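Local structure of Dye type peroxidase A (Streptomyces lividans 1326, 6GZW) at residues S91-T96 with Q372-G377; A144-A149 with A153-Q158. The protein is a haem-containing dye-decolourising peroxidase that probably uses hydrogen peroxide to oxidise dyes and related substrates. One frame throughout, in Å; residues are numbered along the deposited sequence.

Contact 1 (S91-T96 with Q372-G377); sequences SFFGRT and QRLLEG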
loop_
_atom_site.group_PDB
_atom_site.type_symbol
_atom_site.label_atom_id
_atom_site.label_comp_id
_atom_site.label_asym_id
_atom_site.label_seq_id
_atom_site.Cartn_x
_atom_site.Cartn_y
_atom_site.Cartn_z
ATOM N N SER A 91 -14.826 16.140 19.753
ATOM C CA SER A 91 -15.760 17.022 19.054
ATOM C C SER A 91 -17.133 16.402 18.823
ATOM O O SER A 91 -18.118 17.113 18.731
ATOM C CB SER A 91 -15.153 17.485 17.727
ATOM O OG SER A 91 -14.808 16.368 16.933
ATOM N N PHE A 92 -17.213 15.075 18.741
ATOM C CA PHE A 92 -18.484 14.398 18.480
ATOM C C PHE A 92 -19.627 14.794 19.434
ATOM O O PHE A 92 -20.792 14.930 19.013
ATOM C CB PHE A 92 -18.264 12.893 18.576
ATOM C CG PHE A 92 -19.491 12.066 18.302
ATOM C CD1 PHE A 92 -19.845 11.718 16.997
ATOM C CD2 PHE A 92 -20.298 11.601 19.351
ATOM C CE1 PHE A 92 -20.976 10.934 16.745
ATOM C CE2 PHE A 92 -21.426 10.838 19.094
ATOM C CZ PHE A 92 -21.770 10.506 17.791
ATOM N N PHE A 93 -19.283 14.980 20.706
ATOM C CA PHE A 93 -20.273 15.040 21.795
ATOM C C PHE A 93 -21.018 16.385 21.782
ATOM O O PHE A 93 -22.239 16.423 21.976
ATOM C CB PHE A 93 -19.576 14.680 23.137
ATOM C CG PHE A 93 -19.046 13.270 23.145
ATOM C CD1 PHE A 93 -17.800 12.972 22.563
ATOM C CD2 PHE A 93 -19.825 12.220 23.603
ATOM C CE1 PHE A 93 -17.340 11.675 22.498
ATOM C CE2 PHE A 93 -19.369 10.908 23.560
ATOM C CZ PHE A 93 -18.117 10.624 22.979
ATOM N N GLY A 94 -20.306 17.468 21.487
ATOM C CA GLY A 94 -20.921 18.793 21.293
ATOM C C GLY A 94 -21.764 18.952 20.015
ATOM O O GLY A 94 -22.546 19.916 19.907
ATOM N N ARG A 95 -21.585 18.048 19.044
ATOM C CA ARG A 95 -22.392 18.029 17.818
ATOM C C ARG A 95 -23.694 17.220 17.942
ATOM O O ARG A 95 -24.583 17.344 17.098
ATOM C CB ARG A 95 -21.542 17.563 16.611
ATOM C CG ARG A 95 -20.815 18.731 15.942
ATOM C CD ARG A 95 -19.431 18.406 15.424
ATOM N NE ARG A 95 -18.688 19.651 15.198
ATOM C CZ ARG A 95 -17.387 19.756 14.919
ATOM N NH1 ARG A 95 -16.608 18.690 14.780
ATOM N NH2 ARG A 95 -16.855 20.970 14.758
ATOM N N THR A 96 -23.836 16.441 19.013
ATOM C CA THR A 96 -24.926 15.489 19.155
ATOM C C THR A 96 -25.740 15.642 20.451
ATOM O O THR A 96 -26.583 14.802 20.730
ATOM C CB THR A 96 -24.379 14.050 19.074
ATOM O OG1 THR A 96 -23.271 13.901 19.982
ATOM C CG2 THR A 96 -23.918 13.743 17.638
ATOM N N GLN A 372 -23.901 1.521 20.762
ATOM C CA GLN A 372 -25.347 1.549 20.997
ATOM C C GLN A 372 -25.720 2.107 22.358
ATOM O O GLN A 372 -26.679 2.877 22.456
ATOM C CB GLN A 372 -25.939 0.173 20.831
ATOM C CG GLN A 372 -27.454 0.163 21.019
ATOM C CD GLN A 372 -28.113 -1.019 20.376
ATOM O OE1 GLN A 372 -27.476 -1.871 19.748
ATOM N NE2 GLN A 372 -29.445 -1.079 20.534
ATOM N N ARG A 373 -24.940 1.776 23.397
ATOM C CA ARG A 373 -25.202 2.375 24.718
ATOM C C ARG A 373 -25.027 3.887 24.772
ATOM O O ARG A 373 -25.691 4.564 25.559
ATOM C CB ARG A 373 -24.331 1.725 25.796
ATOM C CG ARG A 373 -24.715 0.310 26.131
ATOM C CD ARG A 373 -26.082 0.236 26.800
ATOM N NE ARG A 373 -27.200 0.151 25.848
ATOM C CZ ARG A 373 -27.541 -0.938 25.148
ATOM N NH1 ARG A 373 -26.844 -2.074 25.252
ATOM N NH2 ARG A 373 -28.584 -0.889 24.311
ATOM N N LEU A 374 -24.122 4.420 23.949
ATOM C CA LEU A 374 -23.965 5.849 23.829
ATOM C C LEU A 374 -25.126 6.482 23.060
ATOM O O LEU A 374 -25.621 7.551 23.446
ATOM C CB LEU A 374 -22.656 6.196 23.089
ATOM C CG LEU A 374 -22.413 7.677 22.787
ATOM C CD1 LEU A 374 -22.440 8.569 24.030
ATOM C CD2 LEU A 374 -21.089 7.840 22.049
ATOM N N LEU A 375 -25.463 5.891 21.912
ATOM C CA LEU A 375 -26.186 6.626 20.878
ATOM C C LEU A 375 -27.705 6.474 20.884
ATOM O O LEU A 375 -28.402 7.306 20.320
ATOM C CB LEU A 375 -25.652 6.234 19.497
ATOM C CG LEU A 375 -24.186 6.574 19.289
ATOM C CD1 LEU A 375 -23.649 5.912 18.018
ATOM C CD2 LEU A 375 -23.992 8.077 19.231
ATOM N N GLU A 376 -28.193 5.395 21.461
ATOM C CA GLU A 376 -29.636 5.176 21.532
ATOM C C GLU A 376 -30.363 6.374 22.230
ATOM O O GLU A 376 -29.810 7.044 23.130
ATOM C CB GLU A 376 -29.925 3.863 22.223
ATOM C CG GLU A 376 -29.588 3.911 23.707
ATOM C CD GLU A 376 -29.451 2.557 24.359
ATOM O OE1 GLU A 376 -29.729 1.518 23.714
ATOM O OE2 GLU A 376 -29.048 2.534 25.563
ATOM N N GLY A 377 -31.584 6.649 21.764
ATOM C CA GLY A 377 -32.373 7.783 22.242
ATOM C C GLY A 377 -33.229 8.367 21.137
ATOM O O GLY A 377 -32.874 8.328 19.948
ATOM O OXT GLY A 377 -34.320 8.881 21.418
#
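F93 and L374 mark the closest backbone approach between the weakly bonded helical turns of 91-96 and the short C-terminal helix 372-375, their CA atoms 10.1 Å apart, so large side chains must fill the distance. Two phenylalanines and two leucines do so. F92 points at the other helix with CG anti to the backbone N (chi1 -179°), and the far end of its ring, CZ, meets L375 CD2 at 3.6 Å; this methyl lies near the ring plane, at the edge. L374 turns CD2 to both rings, 3.8 Å from F93 CE2 and 4.2 Å from F92 CE2. The rings pack on each other: F92 CD2 sits above the centre of the F93 ring, while T96 CG2 covers the rim of one F92 face. T96 OG1 hydrogen-bonds F92 O at 2.9 Å, giving the hydroxyl a partner beside this greasy surface. F88 of strand 83-89 touches all four side chains, edge-to-face with F92, and A46, A47 and L50 of helix 43-61 line the same pocket. R373 grips E376 side-on through NE and NH2, but this pair is exposed; the four meeting side chains are buried and apolar, so the junction rests on dispersion and exclusion of water.

Contact 2 (A144-A149 with A153-Q158); sequences AIQRDA and ARVRWQ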
loop_
_atom_site.group_PDB
_atom_site.type_symbol
_atom_site.label_atom_id
_atom_site.label_comp_id
_atom_site.label_asym_id
_atom_site.label_seq_id
_atom_site.Cartn_x
_atom_site.Cartn_y
_atom_site.Cartn_z
ATOM N N ALA A 144 -16.592 0.827 1.295
ATOM C CA ALA A 144 -17.940 0.538 1.795
ATOM C C ALA A 144 -18.278 1.366 3.025
ATOM O O ALA A 144 -19.385 1.930 3.125
ATOM C CB ALA A 144 -18.090 -0.935 2.053
ATOM N N ILE A 145 -17.325 1.471 3.948
ATOM C CA ILE A 145 -17.510 2.305 5.131
ATOM C C ILE A 145 -17.677 3.763 4.714
ATOM O O ILE A 145 -18.595 4.460 5.165
ATOM C CB ILE A 145 -16.332 2.079 6.097
ATOM C CG1 ILE A 145 -16.413 0.658 6.704
ATOM C CG2 ILE A 145 -16.194 3.176 7.147
ATOM C CD1 ILE A 145 -17.580 0.428 7.649
ATOM N N GLN A 146 -16.823 4.242 3.811
ATOM C CA GLN A 146 -16.932 5.629 3.388
ATOM C C GLN A 146 -18.248 5.956 2.681
ATOM O O GLN A 146 -18.817 7.017 2.922
ATOM C CB GLN A 146 -15.722 6.029 2.544
ATOM C CG GLN A 146 -15.781 7.427 1.921
ATOM C CD GLN A 146 -16.106 7.376 0.443
ATOM O OE1 GLN A 146 -15.787 6.397 -0.239
ATOM N NE2 GLN A 146 -16.747 8.417 -0.061
ATOM N N ARG A 147 -18.723 5.044 1.844
ATOM C CA ARG A 147 -20.011 5.189 1.167
ATOM C C ARG A 147 -21.224 5.057 2.099
ATOM O O ARG A 147 -22.281 5.660 1.826
ATOM C CB ARG A 147 -20.105 4.199 0.006
ATOM C CG ARG A 147 -19.173 4.524 -1.135
ATOM C CD ARG A 147 -19.752 5.582 -2.038
ATOM N NE ARG A 147 -20.756 5.029 -2.935
ATOM C CZ ARG A 147 -21.450 5.747 -3.813
ATOM N NH1 ARG A 147 -21.262 7.067 -3.908
ATOM N NH2 ARG A 147 -22.341 5.152 -4.609
ATOM N N ASP A 148 -21.098 4.300 3.196
ATOM C CA ASP A 148 -22.142 4.297 4.246
ATOM C C ASP A 148 -22.333 5.651 4.915
ATOM O O ASP A 148 -23.437 5.950 5.419
ATOM C CB ASP A 148 -21.817 3.332 5.381
ATOM C CG ASP A 148 -22.122 1.896 5.070
ATOM O OD1 ASP A 148 -22.850 1.581 4.112
ATOM O OD2 ASP A 148 -21.631 1.050 5.845
ATOM N N ALA A 149 -21.279 6.460 4.973
ATOM C CA ALA A 149 -21.378 7.807 5.574
ATOM C C ALA A 149 -22.442 8.671 4.880
ATOM O O ALA A 149 -23.152 9.414 5.537
ATOM C CB ALA A 149 -20.036 8.507 5.588
ATOM N N ALA A 153 -22.067 12.261 7.049
ATOM C CA ALA A 153 -20.707 12.649 7.417
ATOM C C ALA A 153 -19.832 12.779 6.184
ATOM O O ALA A 153 -20.191 12.247 5.127
ATOM C CB ALA A 153 -20.120 11.639 8.382
ATOM N N ARG A 154 -18.765 13.568 6.312
ATOM C CA ARG A 154 -17.778 13.769 5.240
ATOM C C ARG A 154 -16.451 13.211 5.742
ATOM O O ARG A 154 -16.196 13.208 6.962
ATOM C CB ARG A 154 -17.610 15.262 4.837
ATOM C CG ARG A 154 -17.023 16.189 5.903
ATOM C CD ARG A 154 -16.807 17.620 5.446
ATOM N NE ARG A 154 -15.853 17.644 4.331
ATOM C CZ ARG A 154 -14.519 17.732 4.417
ATOM N NH1 ARG A 154 -13.879 17.857 5.577
ATOM N NH2 ARG A 154 -13.800 17.679 3.297
ATOM N N VAL A 155 -15.616 12.743 4.813
ATOM C CA VAL A 155 -14.239 12.363 5.122
ATOM C C VAL A 155 -13.472 13.613 5.492
ATOM O O VAL A 155 -13.350 14.564 4.697
ATOM C CB VAL A 155 -13.571 11.658 3.928
ATOM C CG1 VAL A 155 -12.088 11.393 4.181
ATOM C CG2 VAL A 155 -14.298 10.367 3.623
ATOM N N ARG A 156 -12.963 13.615 6.718
ATOM C CA ARG A 156 -12.098 14.683 7.197
ATOM C C ARG A 156 -10.645 14.429 6.772
ATOM O O ARG A 156 -9.968 15.314 6.275
ATOM C CB ARG A 156 -12.199 14.779 8.731
ATOM C CG ARG A 156 -11.362 15.890 9.330
ATOM C CD ARG A 156 -11.404 15.888 10.854
ATOM N NE ARG A 156 -10.515 16.937 11.334
ATOM C CZ ARG A 156 -10.793 18.232 11.358
ATOM N NH1 ARG A 156 -12.007 18.670 11.022
ATOM N NH2 ARG A 156 -9.861 19.090 11.738
ATOM N N TRP A 157 -10.182 13.215 7.006
ATOM C CA TRP A 157 -8.824 12.803 6.616
ATOM C C TRP A 157 -8.747 11.297 6.456
ATOM O O TRP A 157 -9.578 10.557 6.970
ATOM C CB TRP A 157 -7.728 13.317 7.567
ATOM C CG TRP A 157 -7.809 12.932 9.006
ATOM C CD1 TRP A 157 -8.266 13.698 10.012
ATOM C CD2 TRP A 157 -7.360 11.700 9.610
ATOM N NE1 TRP A 157 -8.151 13.033 11.217
ATOM C CE2 TRP A 157 -7.590 11.804 10.997
ATOM C CE3 TRP A 157 -6.791 10.529 9.120
ATOM C CZ2 TRP A 157 -7.290 10.774 11.882
ATOM C CZ3 TRP A 157 -6.491 9.508 9.992
ATOM C CH2 TRP A 157 -6.749 9.637 11.369
ATOM N N GLN A 158 -7.774 10.849 5.685
ATOM C CA GLN A 158 -7.621 9.414 5.449
ATOM C C GLN A 158 -6.179 9.117 5.122
ATOM O O GLN A 158 -5.537 9.875 4.333
ATOM C CB GLN A 158 -8.562 8.937 4.340
ATOM C CG GLN A 158 -8.669 7.407 4.212
ATOM C CD GLN A 158 -7.674 6.831 3.237
ATOM O OE1 GLN A 158 -7.672 7.213 2.087
ATOM N NE2 GLN A 158 -6.878 5.867 3.673
#
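Q146 on helix 135-149 and V155 on strand 153-162 meet one turn of helix back from the bend that joins helix to strand. From Q146 CB the side chain sets out with CG anti to the backbone N (chi1 174°), and CG rests 3.7 Å from V155 CG2, the two side chains crossing at about a right angle. Beyond CG the chain bends at chi2 (-104°), and at the tip OE1 accepts a hydrogen bond from R143 NH1. Glutamine suits this place because its aliphatic CG packs on V155 while the bend at chi2 lets OE1 reach R143. V155 is beta-branched, apt for a strand, and offers CG2 to the helix. Nearer the turn the backbones come close, with A149 and A153 CA atoms 5.2 Å apart, which suits alanine on both sides. A149 CB lies 4.2 Å from A153 CB and 3.8 Å from A153 O, and F35 of the neighbouring strand touches A149 and V155. A153 N gives A149 O a weak hydrogen bond, 3.4 Å long and bent to 135° at the hydrogen. The short connection holds helix and strand close, the alanines leave room for that, and F310 of the second subunit covers Q146 and V155.

In the fold
Both contacts lie on the same side of the chain's centre, 18 Å apart between their centres and about 6 Å between nearest atoms, without touching. In sequence, contact 2 is nested within the long loop that contact 1 closes: 91-96 comes first, then 144-149 and 153-158, and last 372-377 at the C-terminus. Helix 43-61 and strand 29-37 border both. Contact 2 packs helix 135-149 on strand 153-162, an outermost strand, within this chain, of the antiparallel sheet, beside the second subunit. Contact 1 packs the extreme C-terminal helix 372-375 on helix 90-95, bringing the chain's end onto the N-terminal of the two ferredoxin-like halves characteristic of the dye-decolourising peroxidase family.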